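Local structure of DnaJ homolog subfamily C member 10 (Mus musculus, 3APQ) at residues Gln2-Leu7 against Ile48-Glu53; Glu18-Phe23 against Tyr88-Tyr93; Asp44-Asn49 against Gly78-Trp83; Phe121-Cys126 against Asn167-Leu172. The protein reduces disulfide bonds in the endoplasmic reticulum, serving both the correct folding of proteins and the degradation of misfolded ones. One frame throughout, in Å; residues are numbered along the deposited sequence. Where two conformers were deposited one is given.

Interactions 1, 2 and 3 hold the J domain and the chain that leads out of it, whereas interaction 4 belongs to the thioredoxin domain. Interactions 1 and 3 both use helix 41-55 and share Ile48 and Asn49. Interaction 1 is buried and almost wholly apolar; interaction 3 is only partly buried and adds a buried amide to its aromatic pair. Interaction 2 is buried too; it touches both neighbours through Phe23, and its Asp89 touches Gly125 of interaction 4. Interaction 4 alone has clear direct hydrogen bonds between its segments, as suits paired strands beside a redox disulfide, its centre lying about 28 Å from that of interaction 1.

Interaction 1: residues Gln2-Leu7 against Ile48-Glu53; sequences QNFYSL and INRAYE
The short first helix of the J domain, residues 4-8, packs here on helix 41-55, with Phe4 against Arg50 and Ala51 and Leu7 against Ala51. Ala51 sits over the face of the Phe4 ring: its CA is 3.9 Å from the ring centroid and 13° off the ring normal, a CH-pi contact, while Ala51 CB reaches Phe4 CD1 at 3.6 Å. With CG anti to the carbonyl carbon (chi1 -70°), Phe4 swings its ring across the neighbouring helix. Tyr64 of helix 58-67 stacks on this ring as well, so the aromatic group joins three helices of the J-domain fold. Arg50 comes to the ring edge, not its face; NH1 lies 3.6 Å from Phe4 CZ, and the guanidinium plane is turned 80° from the ring. An extended chain carries that group past the phenyl to its polar partners, a salt bridge to Glu69 and a hydrogen bond to Glu73 O. One turn on, Leu7 CD2 meets Ala51 CB at 4.0 Å. The helix start is fixed by a capping box, in which Ser6 N donates to Asn3 OD1 (2.9 Å) from above the carbonyl plane and Asn3 N donates to Ser6 OG (3.2 Å).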
# COMPACT_ATOMS: atom_id res chain seq x y z
N GLN A 2 -26.64 5.04 7.74
CA GLN A 2 -25.42 4.37 7.23
C GLN A 2 -24.43 5.33 6.57
O GLN A 2 -24.80 6.30 5.93
CB GLN A 2 -25.86 3.24 6.26
CG GLN A 2 -24.75 2.31 5.78
CD GLN A 2 -24.24 1.44 6.92
OE1 GLN A 2 -24.47 0.22 6.94
NE2 GLN A 2 -23.59 2.06 7.91
N ASN A 3 -23.14 5.08 6.72
CA ASN A 3 -22.16 5.83 5.95
C ASN A 3 -21.03 4.87 5.65
O ASN A 3 -21.03 3.74 6.16
CB ASN A 3 -21.66 7.06 6.75
CG ASN A 3 -21.04 6.69 8.09
OD1 ASN A 3 -20.00 6.03 8.15
ND2 ASN A 3 -21.67 7.14 9.17
N PHE A 4 -20.06 5.30 4.83
CA PHE A 4 -19.03 4.37 4.40
C PHE A 4 -18.20 3.80 5.52
O PHE A 4 -17.71 2.66 5.44
CB PHE A 4 -18.11 5.00 3.32
CG PHE A 4 -18.77 5.22 2.00
CD1 PHE A 4 -19.92 4.51 1.62
CD2 PHE A 4 -18.19 6.12 1.09
CE1 PHE A 4 -20.51 4.71 0.39
CE2 PHE A 4 -18.76 6.33 -0.15
CZ PHE A 4 -19.94 5.61 -0.50
N TYR A 5 -17.95 4.64 6.53
CA TYR A 5 -17.19 4.26 7.71
C TYR A 5 -17.89 3.16 8.51
O TYR A 5 -17.30 2.12 8.78
CB TYR A 5 -16.99 5.52 8.56
CG TYR A 5 -16.09 6.51 7.87
CD1 TYR A 5 -14.76 6.23 7.69
CD2 TYR A 5 -16.59 7.71 7.40
CE1 TYR A 5 -13.90 7.14 7.04
CE2 TYR A 5 -15.78 8.64 6.75
CZ TYR A 5 -14.43 8.35 6.59
OH TYR A 5 -13.61 9.23 5.96
N SER A 6 -19.15 3.40 8.88
CA SER A 6 -19.87 2.41 9.65
C SER A 6 -20.13 1.15 8.83
O SER A 6 -20.14 0.05 9.39
CB SER A 6 -21.14 3.02 10.26
OG SER A 6 -22.04 3.43 9.25
N LEU A 7 -20.24 1.27 7.50
CA LEU A 7 -20.36 0.07 6.67
C LEU A 7 -19.13 -0.82 6.82
O LEU A 7 -19.22 -2.08 6.90
CB LEU A 7 -20.60 0.46 5.21
CG LEU A 7 -21.07 -0.68 4.28
CD1 LEU A 7 -22.45 -1.29 4.66
CD2 LEU A 7 -21.07 -0.16 2.81
N ILE A 48 -19.95 -2.77 -0.19
CA ILE A 48 -18.72 -2.67 0.63
C ILE A 48 -17.58 -2.24 -0.29
O ILE A 48 -16.76 -1.39 0.07
CB ILE A 48 -18.36 -4.06 1.31
CG1 ILE A 48 -19.32 -4.49 2.39
CG2 ILE A 48 -16.94 -4.05 1.89
CD1 ILE A 48 -20.26 -3.42 2.89
N ASN A 49 -17.48 -2.86 -1.47
CA ASN A 49 -16.42 -2.47 -2.42
C ASN A 49 -16.49 -0.99 -2.84
O ASN A 49 -15.46 -0.33 -2.93
CB ASN A 49 -16.40 -3.37 -3.68
CG ASN A 49 -15.08 -3.25 -4.44
OD1 ASN A 49 -13.98 -3.40 -3.86
ND2 ASN A 49 -15.17 -2.90 -5.71
N ARG A 50 -17.71 -0.48 -3.07
CA ARG A 50 -17.91 0.91 -3.48
C ARG A 50 -17.43 1.86 -2.38
O ARG A 50 -16.73 2.86 -2.67
CB ARG A 50 -19.40 1.13 -3.81
CG ARG A 50 -19.84 2.48 -4.10
CD ARG A 50 -21.36 2.37 -4.50
NE ARG A 50 -21.93 3.67 -4.82
CZ ARG A 50 -22.42 4.51 -3.92
NH1 ARG A 50 -22.42 4.18 -2.64
NH2 ARG A 50 -22.90 5.71 -4.30
N ALA A 51 -17.80 1.53 -1.15
CA ALA A 51 -17.28 2.22 0.07
C ALA A 51 -15.75 2.25 0.12
O ALA A 51 -15.13 3.33 0.22
CB ALA A 51 -17.84 1.59 1.34
N TYR A 52 -15.15 1.07 0.07
CA TYR A 52 -13.69 0.95 0.06
C TYR A 52 -13.07 1.77 -1.07
O TYR A 52 -12.06 2.46 -0.87
CB TYR A 52 -13.20 -0.53 0.03
CG TYR A 52 -11.71 -0.56 -0.15
CD1 TYR A 52 -10.86 -0.08 0.87
CD2 TYR A 52 -11.13 -1.02 -1.36
CE1 TYR A 52 -9.44 -0.04 0.69
CE2 TYR A 52 -9.74 -1.01 -1.54
CZ TYR A 52 -8.91 -0.52 -0.52
OH TYR A 52 -7.55 -0.46 -0.72
N GLU A 53 -13.62 1.72 -2.28
CA GLU A 53 -12.96 2.46 -3.37
C GLU A 53 -13.01 3.98 -3.20
O GLU A 53 -12.17 4.72 -3.74
CB GLU A 53 -13.46 2.01 -4.75
CG GLU A 53 -13.20 0.51 -4.95
CD GLU A 53 -13.09 0.06 -6.37
OE1 GLU A 53 -13.88 0.54 -7.23
OE2 GLU A 53 -12.20 -0.79 -6.63

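Interaction 2: residues Glu18-Phe23 against Tyr88-Tyr93; sequences EIRQAF and YDFGIY
The side chains of Phe23 and Phe90 cross at about a right angle where helix 16-30 of the J domain packs on the chain running on to the thioredoxin domain. Their ring planes are 67° apart and their centroids 5.6 Å, an offset edge-to-face pair: the edge of Phe23 points at the face of Phe90, with Phe23 CD2 3.6 Å from Phe90 CZ. The Phe90 ring in turn presents its own edge to the helix backbone, Arg20 O lying near its plane 3.5 Å from CE2. The aliphatic part of Arg20 crosses the ring at a slant, CB 3.7 Å from Phe90 CE2, and then bends at chi3 (-68°), which brings NE to 4.0 Å from Gly91 CA. The guanidinium continues to salt bridges with Asp94 and Glu103, acidic groups further along the chain. Shortening Arg20 to alanine is likely to cost both acids their shared positive partner and to remove the contact of CG with Phe90 CZ, though CB would stay. Tyr52 of helix 41-55 meets both phenylalanines. Gln21, whose NE2 also bonds Asp94, adds a solvent link: NE2 donates to a water at 2.9 Å, and that water lies 3.0 Å from Phe90 O.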
# COMPACT_ATOMS: atom_id res chain seq x y z
N GLU A 18 -5.98 1.01 8.20
CA GLU A 18 -7.13 0.44 8.99
C GLU A 18 -8.31 0.10 8.13
O GLU A 18 -8.97 -0.97 8.27
CB GLU A 18 -7.56 1.43 10.11
CG GLU A 18 -6.61 1.37 11.27
CD GLU A 18 -6.71 2.59 12.23
OE1 GLU A 18 -6.88 3.75 11.80
OE2 GLU A 18 -6.55 2.36 13.44
N ILE A 19 -8.59 1.02 7.22
CA ILE A 19 -9.64 0.82 6.22
C ILE A 19 -9.39 -0.44 5.36
O ILE A 19 -10.33 -1.24 5.15
CB ILE A 19 -9.86 2.08 5.35
CG1 ILE A 19 -10.34 3.24 6.26
CG2 ILE A 19 -10.78 1.79 4.12
CD1 ILE A 19 -10.12 4.67 5.67
N ARG A 20 -8.16 -0.65 4.86
CA ARG A 20 -7.90 -1.91 4.13
C ARG A 20 -8.14 -3.11 4.95
O ARG A 20 -8.70 -4.09 4.45
CB ARG A 20 -6.44 -2.00 3.62
CG ARG A 20 -6.13 -1.02 2.50
CD ARG A 20 -4.73 -1.30 1.85
NE ARG A 20 -3.64 -1.00 2.80
CZ ARG A 20 -3.05 0.19 2.91
NH1 ARG A 20 -3.50 1.24 2.20
NH2 ARG A 20 -2.02 0.33 3.74
N GLN A 21 -7.66 -3.09 6.19
CA GLN A 21 -7.79 -4.25 7.05
C GLN A 21 -9.27 -4.58 7.31
O GLN A 21 -9.67 -5.78 7.31
CB GLN A 21 -6.94 -4.11 8.29
CG GLN A 21 -5.40 -4.16 7.84
CD GLN A 21 -5.13 -5.40 6.91
OE1 GLN A 21 -5.33 -6.54 7.36
NE2 GLN A 21 -4.76 -5.18 5.60
N ALA A 22 -10.09 -3.54 7.47
CA ALA A 22 -11.48 -3.81 7.81
C ALA A 22 -12.17 -4.38 6.59
O ALA A 22 -12.93 -5.33 6.71
CB ALA A 22 -12.20 -2.55 8.28
N PHE A 23 -11.94 -3.74 5.45
CA PHE A 23 -12.45 -4.21 4.14
C PHE A 23 -11.99 -5.65 3.85
O PHE A 23 -12.80 -6.50 3.47
CB PHE A 23 -12.05 -3.21 3.02
CG PHE A 23 -12.33 -3.69 1.62
CD1 PHE A 23 -13.63 -3.86 1.17
CD2 PHE A 23 -11.28 -4.04 0.80
CE1 PHE A 23 -13.88 -4.36 -0.15
CE2 PHE A 23 -11.51 -4.52 -0.52
CZ PHE A 23 -12.81 -4.69 -0.98
N TYR A 88 -4.23 -12.91 -0.55
CA TYR A 88 -2.78 -12.97 -0.66
C TYR A 88 -2.15 -11.73 -1.34
O TYR A 88 -0.94 -11.57 -1.24
CB TYR A 88 -2.34 -14.19 -1.46
CG TYR A 88 -2.65 -15.51 -0.77
CD1 TYR A 88 -1.94 -15.91 0.38
CD2 TYR A 88 -3.65 -16.33 -1.24
CE1 TYR A 88 -2.22 -17.17 1.03
CE2 TYR A 88 -3.97 -17.59 -0.60
CZ TYR A 88 -3.23 -17.98 0.53
OH TYR A 88 -3.50 -19.19 1.18
N ASP A 89 -2.97 -10.89 -2.00
CA ASP A 89 -2.37 -9.83 -2.87
C ASP A 89 -2.88 -8.42 -2.55
O ASP A 89 -2.85 -7.54 -3.42
CB ASP A 89 -2.63 -10.13 -4.36
CG ASP A 89 -1.55 -9.51 -5.29
OD1 ASP A 89 -0.46 -9.07 -4.83
OD2 ASP A 89 -1.79 -9.44 -6.48
N PHE A 90 -3.34 -8.24 -1.32
CA PHE A 90 -4.04 -7.03 -0.91
C PHE A 90 -3.45 -6.54 0.42
O PHE A 90 -3.34 -7.32 1.36
CB PHE A 90 -5.53 -7.32 -0.78
CG PHE A 90 -6.32 -6.11 -0.44
CD1 PHE A 90 -6.60 -5.15 -1.41
CD2 PHE A 90 -6.71 -5.88 0.89
CE1 PHE A 90 -7.34 -4.00 -1.08
CE2 PHE A 90 -7.43 -4.73 1.25
CZ PHE A 90 -7.76 -3.78 0.25
N GLY A 91 -3.06 -5.26 0.49
CA GLY A 91 -2.49 -4.70 1.73
C GLY A 91 -1.29 -5.51 2.20
O GLY A 91 -1.19 -5.87 3.38
N ILE A 92 -0.39 -5.81 1.26
CA ILE A 92 0.69 -6.77 1.46
C ILE A 92 1.45 -6.60 2.76
O ILE A 92 1.82 -7.58 3.41
CB ILE A 92 1.78 -6.60 0.25
CG1 ILE A 92 1.14 -7.11 -1.04
CG2 ILE A 92 3.01 -7.41 0.44
CD1 ILE A 92 0.23 -8.37 -0.78
N TYR A 93 1.76 -5.36 3.08
CA TYR A 93 2.65 -5.14 4.23
C TYR A 93 1.96 -4.60 5.44
O TYR A 93 2.66 -4.13 6.32
CB TYR A 93 3.83 -4.20 3.85
CG TYR A 93 4.76 -4.86 2.82
CD1 TYR A 93 5.47 -6.04 3.11
CD2 TYR A 93 4.88 -4.31 1.53
CE1 TYR A 93 6.31 -6.64 2.16
CE2 TYR A 93 5.67 -4.93 0.57
CZ TYR A 93 6.39 -6.08 0.91
OH TYR A 93 7.17 -6.65 -0.06
O HOH W 1 -3.55 -7.47 4.32

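Interaction 3: residues Asp44-Asn49 against Gly78-Trp83; sequences DFLKIN and GQYESW
Asn49 ND2 reaches into a run of backbone carbonyls: it is hydrogen-bonded to Gly77 O and lies 3.4 Å from Gln79 O. Its chi1 of -163° puts CG anti to the backbone N and turns the amide from helix 41-55 toward the crossing chain, where ND2 also comes to 4.0 Å from Tyr80 CB. The buried amide thus has at least one firm backbone partner.

Tyr80 carries most of the contact. Phe45 drives its edge into one face of the tyrosine ring, a T-shaped pair with centroids 5.0 Å apart and planes at 83°; Phe45 CE2 comes to 3.5 Å from Tyr80 CG, toward the rim of the ring. Tyr80 CG stands between the backbone N and the carbonyl carbon (chi1 54°), which folds the ring back over the helix surface. His31 meets this ring edge to face and also meets the Phe45 ring, while Pro32 touches both side chains. His31 and Pro32 open the His-Pro-Asp sequence of the loop before helix 41-55, the signature by which J domains engage Hsp70, so the chain after the domain's helices packs beside that loop.

At the ring's edge, Leu46 CD2 lies near its plane, 3.6 Å from Tyr80 CE2, and also 3.6 Å from Gly78 O. The phenol is held at its far end by a hydrogen bond between Tyr80 OH and His42 ND1. Further along, Ser82 is the N-cap of helix 83-88, its OG bonded to Tyr85 N.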
# COMPACT_ATOMS: atom_id res chain seq x y z
N ASP A 44 -24.47 -7.21 -1.73
CA ASP A 44 -23.87 -6.81 -0.46
C ASP A 44 -22.37 -6.43 -0.66
O ASP A 44 -21.88 -5.39 -0.16
CB ASP A 44 -23.96 -7.97 0.58
CG ASP A 44 -25.39 -8.46 0.81
OD1 ASP A 44 -26.34 -7.68 0.61
OD2 ASP A 44 -25.57 -9.66 1.18
N PHE A 45 -21.63 -7.27 -1.37
CA PHE A 45 -20.21 -6.99 -1.57
C PHE A 45 -19.95 -5.75 -2.45
O PHE A 45 -18.96 -5.00 -2.25
CB PHE A 45 -19.49 -8.21 -2.13
CG PHE A 45 -17.98 -8.12 -2.06
CD1 PHE A 45 -17.35 -8.05 -0.82
CD2 PHE A 45 -17.21 -8.08 -3.20
CE1 PHE A 45 -15.95 -7.95 -0.74
CE2 PHE A 45 -15.82 -7.98 -3.13
CZ PHE A 45 -15.20 -7.93 -1.91
N LEU A 46 -20.78 -5.57 -3.47
CA LEU A 46 -20.70 -4.37 -4.32
C LEU A 46 -20.73 -3.10 -3.43
O LEU A 46 -19.97 -2.17 -3.67
CB LEU A 46 -21.86 -4.36 -5.35
CG LEU A 46 -21.80 -5.31 -6.56
CD1 LEU A 46 -22.80 -4.90 -7.60
CD2 LEU A 46 -20.44 -5.31 -7.19
N LYS A 47 -21.62 -3.07 -2.43
CA LYS A 47 -21.76 -1.89 -1.56
C LYS A 47 -20.51 -1.68 -0.72
O LYS A 47 -20.09 -0.56 -0.54
CB LYS A 47 -22.92 -2.03 -0.60
CG LYS A 47 -24.32 -2.07 -1.25
CD LYS A 47 -25.48 -2.59 -0.31
CE LYS A 47 -25.58 -1.85 1.07
NZ LYS A 47 -24.65 -2.41 2.17
N ILE A 48 -19.95 -2.77 -0.19
CA ILE A 48 -18.72 -2.67 0.63
C ILE A 48 -17.58 -2.24 -0.29
O ILE A 48 -16.76 -1.39 0.07
CB ILE A 48 -18.36 -4.06 1.31
CG1 ILE A 48 -19.32 -4.49 2.39
CG2 ILE A 48 -16.94 -4.05 1.89
CD1 ILE A 48 -20.26 -3.42 2.89
N ASN A 49 -17.48 -2.86 -1.47
CA ASN A 49 -16.42 -2.47 -2.42
C ASN A 49 -16.49 -0.99 -2.84
O ASN A 49 -15.46 -0.33 -2.93
CB ASN A 49 -16.40 -3.37 -3.68
CG ASN A 49 -15.08 -3.25 -4.44
OD1 ASN A 49 -13.98 -3.40 -3.86
ND2 ASN A 49 -15.17 -2.90 -5.71
N GLY A 78 -18.20 -1.38 -8.94
CA GLY A 78 -18.73 -2.70 -9.25
C GLY A 78 -17.71 -3.76 -9.64
O GLY A 78 -18.08 -4.91 -9.89
N GLN A 79 -16.44 -3.38 -9.73
CA GLN A 79 -15.44 -4.30 -10.27
C GLN A 79 -14.57 -4.78 -9.12
O GLN A 79 -13.76 -4.01 -8.62
CB GLN A 79 -14.58 -3.60 -11.30
CG GLN A 79 -15.30 -3.31 -12.59
CD GLN A 79 -14.38 -2.61 -13.57
OE1 GLN A 79 -13.40 -3.21 -14.05
NE2 GLN A 79 -14.67 -1.33 -13.87
N TYR A 80 -14.77 -6.01 -8.68
CA TYR A 80 -13.99 -6.49 -7.56
C TYR A 80 -13.13 -7.64 -8.06
O TYR A 80 -13.29 -8.12 -9.16
CB TYR A 80 -14.85 -6.86 -6.33
CG TYR A 80 -15.97 -7.83 -6.61
CD1 TYR A 80 -15.73 -9.19 -6.72
CD2 TYR A 80 -17.29 -7.36 -6.79
CE1 TYR A 80 -16.75 -10.07 -7.02
CE2 TYR A 80 -18.33 -8.24 -7.06
CZ TYR A 80 -18.07 -9.58 -7.17
OH TYR A 80 -19.08 -10.45 -7.43
N GLU A 81 -12.19 -8.03 -7.23
CA GLU A 81 -11.21 -9.05 -7.53
C GLU A 81 -11.59 -10.38 -6.90
O GLU A 81 -12.57 -10.47 -6.17
CB GLU A 81 -9.87 -8.57 -6.97
CG GLU A 81 -9.41 -7.19 -7.54
CD GLU A 81 -8.99 -7.26 -9.00
OE1 GLU A 81 -8.63 -8.34 -9.54
OE2 GLU A 81 -9.01 -6.18 -9.63
N SER A 82 -10.80 -11.40 -7.17
CA SER A 82 -11.03 -12.73 -6.62
C SER A 82 -10.77 -12.79 -5.10
O SER A 82 -10.03 -11.97 -4.53
CB SER A 82 -10.12 -13.72 -7.36
OG SER A 82 -8.76 -13.52 -6.96
N TRP A 83 -11.36 -13.80 -4.44
CA TRP A 83 -11.05 -14.03 -3.03
C TRP A 83 -9.54 -14.15 -2.83
O TRP A 83 -9.00 -13.64 -1.84
CB TRP A 83 -11.71 -15.30 -2.54
CG TRP A 83 -11.55 -15.59 -1.07
CD1 TRP A 83 -12.40 -15.19 -0.06
CD2 TRP A 83 -10.54 -16.39 -0.47
NE1 TRP A 83 -11.93 -15.67 1.15
CE2 TRP A 83 -10.81 -16.42 0.93
CE3 TRP A 83 -9.39 -17.07 -0.97
CZ2 TRP A 83 -9.99 -17.10 1.84
CZ3 TRP A 83 -8.59 -17.75 -0.04
CH2 TRP A 83 -8.87 -17.73 1.33

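Interaction 4: residues Phe121-Cys126 against Asn167-Leu172; sequences FYSPGC and NSYPSL
This is an antiparallel strand pairing that runs on into the active-site loops of the thioredoxin fold: strand 117-122 pairs with strand 171-175, and the redox-active Cys126 faces the loop with cis-Pro170. Phe121 and Ser171 form a hydrogen-bonded pair, with Phe121 N donating to Ser171 O at 2.8 Å and Ser171 N to Phe121 O at 2.9 Å, the latter in the carbonyl plane. Phe121 O also takes a weaker CA-H...O contact from Pro170 CA at 3.3 Å. Ser171 OG bonds to Ser168 O at 2.9 Å, tying the strand's first residue to the segment before Tyr169.

Beyond the strands the packing passes to Tyr169. Ser123, whose side chain adopts two conformations, places CB over the centre of the Tyr169 ring, 3.7 Å from the centroid and 9° off the normal, a CH-pi contact. With an alanine in place of Tyr169, Ser123 CB would probably lose the ring it lies over, opening a gap between the two loops. Cys126 SG is 3.8 Å from Tyr169 CB and 3.7 Å from Tyr169 O, with SG anti to the backbone N (chi1 166°), turning the sulfur toward the proline loop. Cys126 is joined to Cys129 at the start of helix 127-142, the thioredoxin-type CxxC. The disulfide therefore lies against a peptide and an apolar carbon, beside cis-Pro170, consistent with thioredoxins, where a substrate strand docks next to the cysteines.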
# COMPACT_ATOMS: atom_id res chain seq x y z
N PHE A 121 8.80 -0.41 -4.52
CA PHE A 121 7.69 -0.10 -5.43
C PHE A 121 7.24 -1.42 -6.04
O PHE A 121 7.99 -2.08 -6.78
CB PHE A 121 8.09 0.85 -6.57
CG PHE A 121 8.39 2.26 -6.10
CD1 PHE A 121 7.43 3.24 -6.18
CD2 PHE A 121 9.67 2.58 -5.65
CE1 PHE A 121 7.71 4.54 -5.75
CE2 PHE A 121 9.96 3.88 -5.19
CZ PHE A 121 8.98 4.85 -5.26
N TYR A 122 6.03 -1.82 -5.72
CA TYR A 122 5.52 -3.13 -6.18
C TYR A 122 4.17 -2.96 -6.88
O TYR A 122 3.63 -1.85 -6.96
CB TYR A 122 5.46 -4.10 -4.95
CG TYR A 122 4.44 -3.70 -3.89
CD1 TYR A 122 3.16 -4.22 -3.95
CD2 TYR A 122 4.73 -2.80 -2.85
CE1 TYR A 122 2.17 -3.87 -3.06
CE2 TYR A 122 3.68 -2.44 -1.89
CZ TYR A 122 2.43 -3.01 -2.02
OH TYR A 122 1.34 -2.79 -1.16
N SER A 123 3.62 -4.04 -7.45
CA SER A 123 2.35 -3.96 -8.13
C SER A 123 1.60 -5.27 -7.82
O SER A 123 2.25 -6.30 -7.62
CB SER A 123 2.56 -3.75 -9.63
OG SER A 123 1.34 -3.79 -10.34
N PRO A 124 0.25 -5.20 -7.75
CA PRO A 124 -0.51 -6.43 -7.52
C PRO A 124 -0.29 -7.41 -8.72
O PRO A 124 0.01 -6.97 -9.83
CB PRO A 124 -1.98 -5.93 -7.46
CG PRO A 124 -1.98 -4.59 -8.14
CD PRO A 124 -0.62 -4.01 -7.71
N GLY A 125 -0.41 -8.71 -8.50
CA GLY A 125 -0.29 -9.65 -9.60
C GLY A 125 1.16 -9.84 -10.07
O GLY A 125 1.40 -10.20 -11.22
N CYS A 126 2.12 -9.58 -9.21
CA CYS A 126 3.52 -9.54 -9.64
C CYS A 126 4.25 -10.64 -8.88
O CYS A 126 4.38 -10.60 -7.63
CB CYS A 126 4.10 -8.17 -9.33
SG CYS A 126 5.91 -7.97 -9.39
N ASN A 167 8.76 1.54 -14.01
CA ASN A 167 7.93 0.91 -15.05
C ASN A 167 7.94 -0.61 -15.01
O ASN A 167 7.39 -1.24 -15.91
CB ASN A 167 8.33 1.36 -16.47
CG ASN A 167 9.83 1.76 -16.57
OD1 ASN A 167 10.15 2.95 -16.76
ND2 ASN A 167 10.74 0.78 -16.39
N SER A 168 8.61 -1.19 -13.99
CA SER A 168 8.69 -2.63 -13.86
C SER A 168 8.83 -2.88 -12.35
O SER A 168 9.15 -1.95 -11.59
CB SER A 168 9.86 -3.17 -14.65
OG SER A 168 11.06 -2.73 -14.06
N TYR A 169 8.49 -4.10 -11.90
CA TYR A 169 8.31 -4.35 -10.47
C TYR A 169 8.98 -5.66 -10.11
O TYR A 169 9.03 -6.58 -10.92
CB TYR A 169 6.82 -4.39 -10.16
CG TYR A 169 6.08 -3.29 -10.84
CD1 TYR A 169 5.99 -2.02 -10.26
CD2 TYR A 169 5.52 -3.49 -12.09
CE1 TYR A 169 5.30 -0.99 -10.90
CE2 TYR A 169 4.85 -2.49 -12.74
CZ TYR A 169 4.75 -1.23 -12.14
OH TYR A 169 4.10 -0.23 -12.84
N PRO A 170 9.49 -5.78 -8.89
CA PRO A 170 9.62 -4.69 -7.91
C PRO A 170 10.72 -3.74 -8.31
O PRO A 170 11.66 -4.14 -9.03
CB PRO A 170 10.01 -5.42 -6.60
CG PRO A 170 10.73 -6.67 -7.11
CD PRO A 170 10.05 -7.06 -8.41
N SER A 171 10.62 -2.48 -7.89
CA SER A 171 11.72 -1.51 -8.08
C SER A 171 12.06 -0.94 -6.72
O SER A 171 11.19 -0.47 -5.99
CB SER A 171 11.33 -0.42 -9.09
OG SER A 171 11.53 -0.94 -10.37
N LEU A 172 13.32 -1.08 -6.33
CA LEU A 172 13.71 -0.66 -4.99
C LEU A 172 14.66 0.54 -5.10
O LEU A 172 15.68 0.47 -5.79
CB LEU A 172 14.41 -1.79 -4.20
CG LEU A 172 13.88 -3.25 -4.17
CD1 LEU A 172 14.51 -4.16 -3.13
CD2 LEU A 172 12.40 -3.45 -4.17